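Local coordinates for rhamnosidase B (PDB 2OKX), which releases terminal alpha-L-rhamnose from rhamnosides by hydrolysis as a family 78 glycoside hydrolase, probably with inversion at the anomeric carbon, at residues A[596-601]-A[647-652]; A[631-636]-A[654-659]. All blocks are in the same frame, centred on the assembly; numbering follows the deposited sequence.

Contact 1: A[596-601]-A[647-652]; sequences IVERCL and EAFAAR
Glu598 and Arg652 supply the polar half of this contact. NH1 of Arg652 donates to OE1 of Glu598 over 2.7 Å, a salt bridge whose N-H...O angle of 137° shows a bent bond. The donor reaches the syn side of the oxygen but 28° out of the carboxylate plane, and carboxylate and guanidinium are turned only 11° apart. A bend at chi3 of Arg652 folds the guanidinium back over its own helix, with Ala648 O and Phe649 CA against one face. The second oxygen, Glu598 OE2, has a weak hydrogen bond to Tyr640 OH.

The apolar half centres on Phe649. Its CZ lies 3.7 Å from Leu601 CD1, while the methylene stem of Glu598 passes the CD2-CE2 side of the ring, CG 3.9 Å from Phe649 CD2. Glu598 thus serves both parts, its carboxylate the ion pair and its methylenes the ring.

The axes of the two segments run nearly parallel, 12.3 Å apart at closest approach, so side chains alone bridge the gap. Both helices belong to the six-hairpin glycosidase domain; helix 627-644 backs the contact, its Tyr640 packing edge-to-face with Phe649 and touching Leu601.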
loop_
_atom_site.group_PDB
_atom_site.type_symbol
_atom_site.label_atom_id
_atom_site.label_comp_id
_atom_site.label_asym_id
_atom_site.label_seq_id
_atom_site.Cartn_x
_atom_site.Cartn_y
_atom_site.Cartn_z
ATOM N N ILE A 596 7.628 14.891 5.547
ATOM C CA ILE A 596 6.887 13.645 5.445
ATOM C C ILE A 596 7.329 12.685 6.552
ATOM O O ILE A 596 6.523 11.945 7.103
ATOM C CB ILE A 596 7.092 12.982 4.056
ATOM C CG1 ILE A 596 6.314 11.666 3.984
ATOM C CG2 ILE A 596 8.577 12.754 3.797
ATOM C CD1 ILE A 596 6.389 10.972 2.623
ATOM N N VAL A 597 8.612 12.706 6.889
ATOM C CA VAL A 597 9.113 11.825 7.932
ATOM C C VAL A 597 8.497 12.186 9.285
ATOM O O VAL A 597 7.977 11.314 9.981
ATOM C CB VAL A 597 10.653 11.893 8.042
ATOM C CG1 VAL A 597 11.129 10.967 9.141
ATOM C CG2 VAL A 597 11.292 11.510 6.702
ATOM N N GLU A 598 8.541 13.462 9.658
ATOM C CA GLU A 598 7.968 13.853 10.941
ATOM C C GLU A 598 6.469 13.569 10.983
ATOM O O GLU A 598 5.948 13.112 12.002
ATOM C CB GLU A 598 8.216 15.333 11.243
ATOM C CG GLU A 598 7.668 15.718 12.616
ATOM C CD GLU A 598 8.034 17.116 13.059
ATOM O OE1 GLU A 598 7.439 17.578 14.053
ATOM O OE2 GLU A 598 8.911 17.747 12.431
ATOM N N ARG A 599 5.777 13.836 9.879
ATOM C CA ARG A 599 4.340 13.579 9.818
ATOM C C ARG A 599 4.063 12.120 10.157
ATOM O O ARG A 599 3.167 11.817 10.935
ATOM C CB ARG A 599 3.784 13.895 8.423
ATOM C CG ARG A 599 2.379 13.338 8.185
ATOM C CD ARG A 599 1.796 13.751 6.840
ATOM N NE ARG A 599 0.704 12.860 6.449
ATOM C CZ ARG A 599 -0.468 12.778 7.072
ATOM N NH1 ARG A 599 -0.720 13.549 8.125
ATOM N NH2 ARG A 599 -1.375 11.897 6.660
ATOM N N CYS A 600 4.844 11.217 9.576
ATOM C CA CYS A 600 4.661 9.795 9.829
ATOM C C CYS A 600 4.973 9.418 11.270
ATOM O O CYS A 600 4.224 8.664 11.893
ATOM C CB CYS A 600 5.529 8.971 8.874
ATOM S SG CYS A 600 4.961 9.060 7.152
ATOM N N LEU A 601 6.078 9.937 11.797
ATOM C CA LEU A 601 6.466 9.639 13.169
ATOM C C LEU A 601 5.402 10.129 14.155
ATOM O O LEU A 601 5.133 9.474 15.161
ATOM C CB LEU A 601 7.815 10.288 13.492
ATOM C CG LEU A 601 9.009 9.847 12.637
ATOM C CD1 LEU A 601 10.252 10.606 13.071
ATOM C CD2 LEU A 601 9.227 8.350 12.770
ATOM N N GLU A 647 15.696 19.464 18.152
ATOM C CA GLU A 647 15.506 19.153 19.565
ATOM C C GLU A 647 14.058 19.321 20.011
ATOM O O GLU A 647 13.586 18.595 20.884
ATOM C CB GLU A 647 16.419 20.035 20.426
ATOM C CG GLU A 647 17.868 19.562 20.462
ATOM C CD GLU A 647 18.777 20.501 21.237
ATOM O OE1 GLU A 647 19.900 20.084 21.592
ATOM O OE2 GLU A 647 18.375 21.658 21.483
ATOM N N ALA A 648 13.358 20.279 19.413
ATOM C CA ALA A 648 11.963 20.529 19.753
ATOM C C ALA A 648 11.132 19.280 19.489
ATOM O O ALA A 648 10.267 18.919 20.289
ATOM C CB ALA A 648 11.425 21.698 18.943
ATOM N N PHE A 649 11.391 18.620 18.364
ATOM C CA PHE A 649 10.655 17.407 18.039
ATOM C C PHE A 649 10.978 16.305 19.040
ATOM O O PHE A 649 10.091 15.572 19.467
ATOM C CB PHE A 649 10.981 16.925 16.617
ATOM C CG PHE A 649 10.615 15.485 16.376
ATOM C CD1 PHE A 649 11.559 14.477 16.547
ATOM C CD2 PHE A 649 9.311 15.132 16.051
ATOM C CE1 PHE A 649 11.206 13.138 16.402
ATOM C CE2 PHE A 649 8.949 13.800 15.907
ATOM C CZ PHE A 649 9.900 12.799 16.085
ATOM N N ALA A 650 12.250 16.187 19.409
ATOM C CA ALA A 650 12.669 15.165 20.362
ATOM C C ALA A 650 11.897 15.316 21.668
ATOM O O ALA A 650 11.462 14.330 22.264
ATOM C CB ALA A 650 14.166 15.274 20.624
ATOM N N ALA A 651 11.732 16.561 22.103
ATOM C CA ALA A 651 11.012 16.859 23.336
ATOM C C ALA A 651 9.538 16.490 23.198
ATOM O O ALA A 651 8.943 15.926 24.118
ATOM C CB ALA A 651 11.154 18.344 23.675
ATOM N N ARG A 652 8.955 16.806 22.045
ATOM C CA ARG A 652 7.550 16.504 21.796
ATOM C C ARG A 652 7.277 15.009 21.722
ATOM O O ARG A 652 6.238 14.541 22.189
ATOM C CB ARG A 652 7.075 17.139 20.484
ATOM C CG ARG A 652 7.021 18.658 20.471
ATOM C CD ARG A 652 6.194 19.144 19.289
ATOM N NE ARG A 652 6.775 18.766 18.002
ATOM C CZ ARG A 652 7.720 19.460 17.375
ATOM N NH1 ARG A 652 8.193 19.041 16.209
ATOM N NH2 ARG A 652 8.182 20.586 17.907
#

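Contact 2: A[631-636]-A[654-659]; sequences FFWILA and WPAVKH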
loop_
_atom_site.group_PDB
_atom_site.type_symbol
_atom_site.label_atom_id
_atom_site.label_comp_id
_atom_site.label_asym_id
_atom_site.label_seq_id
_atom_site.Cartn_x
_atom_site.Cartn_y
_atom_site.Cartn_z
ATOM N N PHE A 631 9.739 -0.797 17.589
ATOM C CA PHE A 631 11.132 -0.536 17.930
ATOM C C PHE A 631 11.790 0.240 16.789
ATOM O O PHE A 631 12.644 1.096 17.027
ATOM C CB PHE A 631 11.901 -1.845 18.174
ATOM C CG PHE A 631 11.330 -2.696 19.283
ATOM C CD1 PHE A 631 10.598 -2.123 20.318
ATOM C CD2 PHE A 631 11.542 -4.072 19.293
ATOM C CE1 PHE A 631 10.077 -2.914 21.351
ATOM C CE2 PHE A 631 11.027 -4.869 20.321
ATOM C CZ PHE A 631 10.293 -4.284 21.351
ATOM N N PHE A 632 11.397 -0.056 15.550
ATOM C CA PHE A 632 11.968 0.645 14.403
ATOM C C PHE A 632 11.463 2.079 14.368
ATOM O O PHE A 632 12.137 2.973 13.848
ATOM C CB PHE A 632 11.633 -0.075 13.090
ATOM C CG PHE A 632 12.281 -1.427 12.960
ATOM C CD1 PHE A 632 13.471 -1.711 13.630
ATOM C CD2 PHE A 632 11.704 -2.420 12.175
ATOM C CE1 PHE A 632 14.070 -2.965 13.523
ATOM C CE2 PHE A 632 12.295 -3.672 12.062
ATOM C CZ PHE A 632 13.482 -3.947 12.740
ATOM N N TRP A 633 10.274 2.295 14.924
ATOM C CA TRP A 633 9.694 3.631 14.992
ATOM C C TRP A 633 10.561 4.469 15.931
ATOM O O TRP A 633 10.849 5.634 15.658
ATOM C CB TRP A 633 8.263 3.574 15.542
ATOM C CG TRP A 633 7.697 4.929 15.891
ATOM C CD1 TRP A 633 7.322 5.911 15.020
ATOM C CD2 TRP A 633 7.473 5.455 17.206
ATOM N NE1 TRP A 633 6.880 7.018 15.710
ATOM C CE2 TRP A 633 6.962 6.765 17.054
ATOM C CE3 TRP A 633 7.655 4.946 18.500
ATOM C CZ2 TRP A 633 6.631 7.576 18.149
ATOM C CZ3 TRP A 633 7.325 5.752 19.592
ATOM C CH2 TRP A 633 6.819 7.053 19.406
ATOM N N ILE A 634 10.969 3.874 17.049
ATOM C CA ILE A 634 11.809 4.587 18.000
ATOM C C ILE A 634 13.131 4.920 17.313
ATOM O O ILE A 634 13.645 6.030 17.432
ATOM C CB ILE A 634 12.065 3.738 19.265
ATOM C CG1 ILE A 634 10.753 3.583 20.048
ATOM C CG2 ILE A 634 13.132 4.398 20.137
ATOM C CD1 ILE A 634 10.847 2.661 21.255
ATOM N N LEU A 635 13.667 3.948 16.581
ATOM C CA LEU A 635 14.914 4.140 15.851
ATOM C C LEU A 635 14.736 5.304 14.878
ATOM O O LEU A 635 15.562 6.215 14.829
ATOM C CB LEU A 635 15.263 2.878 15.058
ATOM C CG LEU A 635 16.740 2.543 14.817
ATOM C CD1 LEU A 635 16.832 1.575 13.653
ATOM C CD2 LEU A 635 17.550 3.790 14.530
ATOM N N ALA A 636 13.651 5.273 14.108
ATOM C CA ALA A 636 13.381 6.327 13.136
ATOM C C ALA A 636 13.284 7.699 13.800
ATOM O O ALA A 636 13.728 8.701 13.233
ATOM C CB ALA A 636 12.100 6.019 12.367
ATOM N N TRP A 654 9.413 12.455 22.961
ATOM C CA TRP A 654 9.943 11.655 24.070
ATOM C C TRP A 654 8.883 10.933 24.901
ATOM O O TRP A 654 9.001 9.734 25.157
ATOM C CB TRP A 654 10.813 12.514 24.998
ATOM C CG TRP A 654 11.162 11.811 26.286
ATOM C CD1 TRP A 654 10.884 12.241 27.554
ATOM C CD2 TRP A 654 11.813 10.539 26.431
ATOM N NE1 TRP A 654 11.319 11.317 28.476
ATOM C CE2 TRP A 654 11.892 10.263 27.815
ATOM C CE3 TRP A 654 12.336 9.606 25.525
ATOM C CZ2 TRP A 654 12.472 9.090 28.318
ATOM C CZ3 TRP A 654 12.914 8.438 26.025
ATOM C CH2 TRP A 654 12.975 8.193 27.410
ATOM N N PRO A 655 7.839 11.651 25.348
ATOM C CA PRO A 655 6.789 11.013 26.152
ATOM C C PRO A 655 6.186 9.769 25.496
ATOM O O PRO A 655 6.004 8.741 26.152
ATOM C CB PRO A 655 5.769 12.135 26.330
ATOM C CG PRO A 655 6.641 13.350 26.395
ATOM C CD PRO A 655 7.618 13.105 25.262
ATOM N N ALA A 656 5.880 9.860 24.203
ATOM C CA ALA A 656 5.304 8.728 23.483
ATOM C C ALA A 656 6.296 7.572 23.428
ATOM O O ALA A 656 5.907 6.403 23.469
ATOM C CB ALA A 656 4.909 9.147 22.068
ATOM N N VAL A 657 7.581 7.901 23.330
ATOM C CA VAL A 657 8.627 6.885 23.273
ATOM C C VAL A 657 8.760 6.185 24.623
ATOM O O VAL A 657 8.830 4.958 24.698
ATOM C CB VAL A 657 9.991 7.512 22.894
ATOM C CG1 VAL A 657 11.095 6.475 23.017
ATOM C CG2 VAL A 657 9.932 8.055 21.470
ATOM N N LYS A 658 8.797 6.982 25.685
ATOM C CA LYS A 658 8.916 6.463 27.044
ATOM C C LYS A 658 7.703 5.591 27.369
ATOM O O LYS A 658 7.833 4.489 27.905
ATOM C CB LYS A 658 9.000 7.636 28.023
ATOM C CG LYS A 658 9.150 7.258 29.485
ATOM C CD LYS A 658 9.223 8.515 30.344
ATOM C CE LYS A 658 9.397 8.181 31.814
ATOM N NZ LYS A 658 10.639 7.399 32.051
ATOM N N HIS A 659 6.526 6.100 27.021
ATOM C CA HIS A 659 5.268 5.406 27.262
ATOM C C HIS A 659 5.233 3.980 26.709
ATOM O O HIS A 659 4.906 3.039 27.429
ATOM C CB HIS A 659 4.114 6.216 26.667
ATOM C CG HIS A 659 2.780 5.547 26.780
ATOM N ND1 HIS A 659 2.172 5.294 27.992
ATOM C CD2 HIS A 659 1.942 5.066 25.832
ATOM C CE1 HIS A 659 1.017 4.687 27.784
ATOM N NE2 HIS A 659 0.853 4.537 26.482
#
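Trp633 meets Ala656 and Val657 where helices 627-644 and 647-665, consecutive in the chain, pack as an antiparallel helix pair in the alpha-barrel catalytic domain, probably an (alpha/alpha)6 barrel as in its family. The segment axes support the antiparallel reading: their N-to-C directions are 151° apart, and they approach to 11.0 Å.

The closely packed part is wholly apolar. Trp633 CH2, at the far corner of the six-membered ring, touches Ala656 CB at 3.9 Å, the methyl lying at the ring edge near its plane. The same carbon is 3.9 Å from Val657 CG2, which approaches obliquely, so one indole corner sits against two successive residues. With CG of Trp633 anti to the backbone N (chi1 169°), the indole extends across to the partner helix. Its NE1 hydrogen-bonds to Leu601 O, which helps fix the ring's rotation, and Tyr614 meets the ring edge-to-face. Were Trp633 replaced by an alanine, a gap would probably open beside Ala656 and Val657, and Leu601 O would lose its indole donor.

The solvent side is at Pro655, which is exposed, and at Lys658, which points away from the facing segment and is partly exposed, whereas Trp654, also directed away, is buried against Ala713 of helix 696-715. The backbones come nearest at Ile634 and Val657, whose CA atoms are 6.6 Å apart. There the branched side chains meet less closely than the indole does: Ile634 CG2 lies 4.1 Å from Val657 CG1.

How the contacts relate
Helix 647-665 serves both contacts, its first turns in contact 1 and a later part in contact 2, while the consecutive helices 595-603 and 627-644 supply the opposing segments. Contact 1 is partly buried and includes an exposed arginine, which agrees with its mixture of charge and hydrocarbon; contact 2 is buried and joins its helices through apolar side chains alone. Direction differs too, nearly parallel in the first and antiparallel in the second. Their buried areas are nevertheless similar, 171 and 175 Å². With centres about 11 Å apart, the two contacts also touch directly, Leu601 CD2 packing 3.7 Å from Ala636 CB.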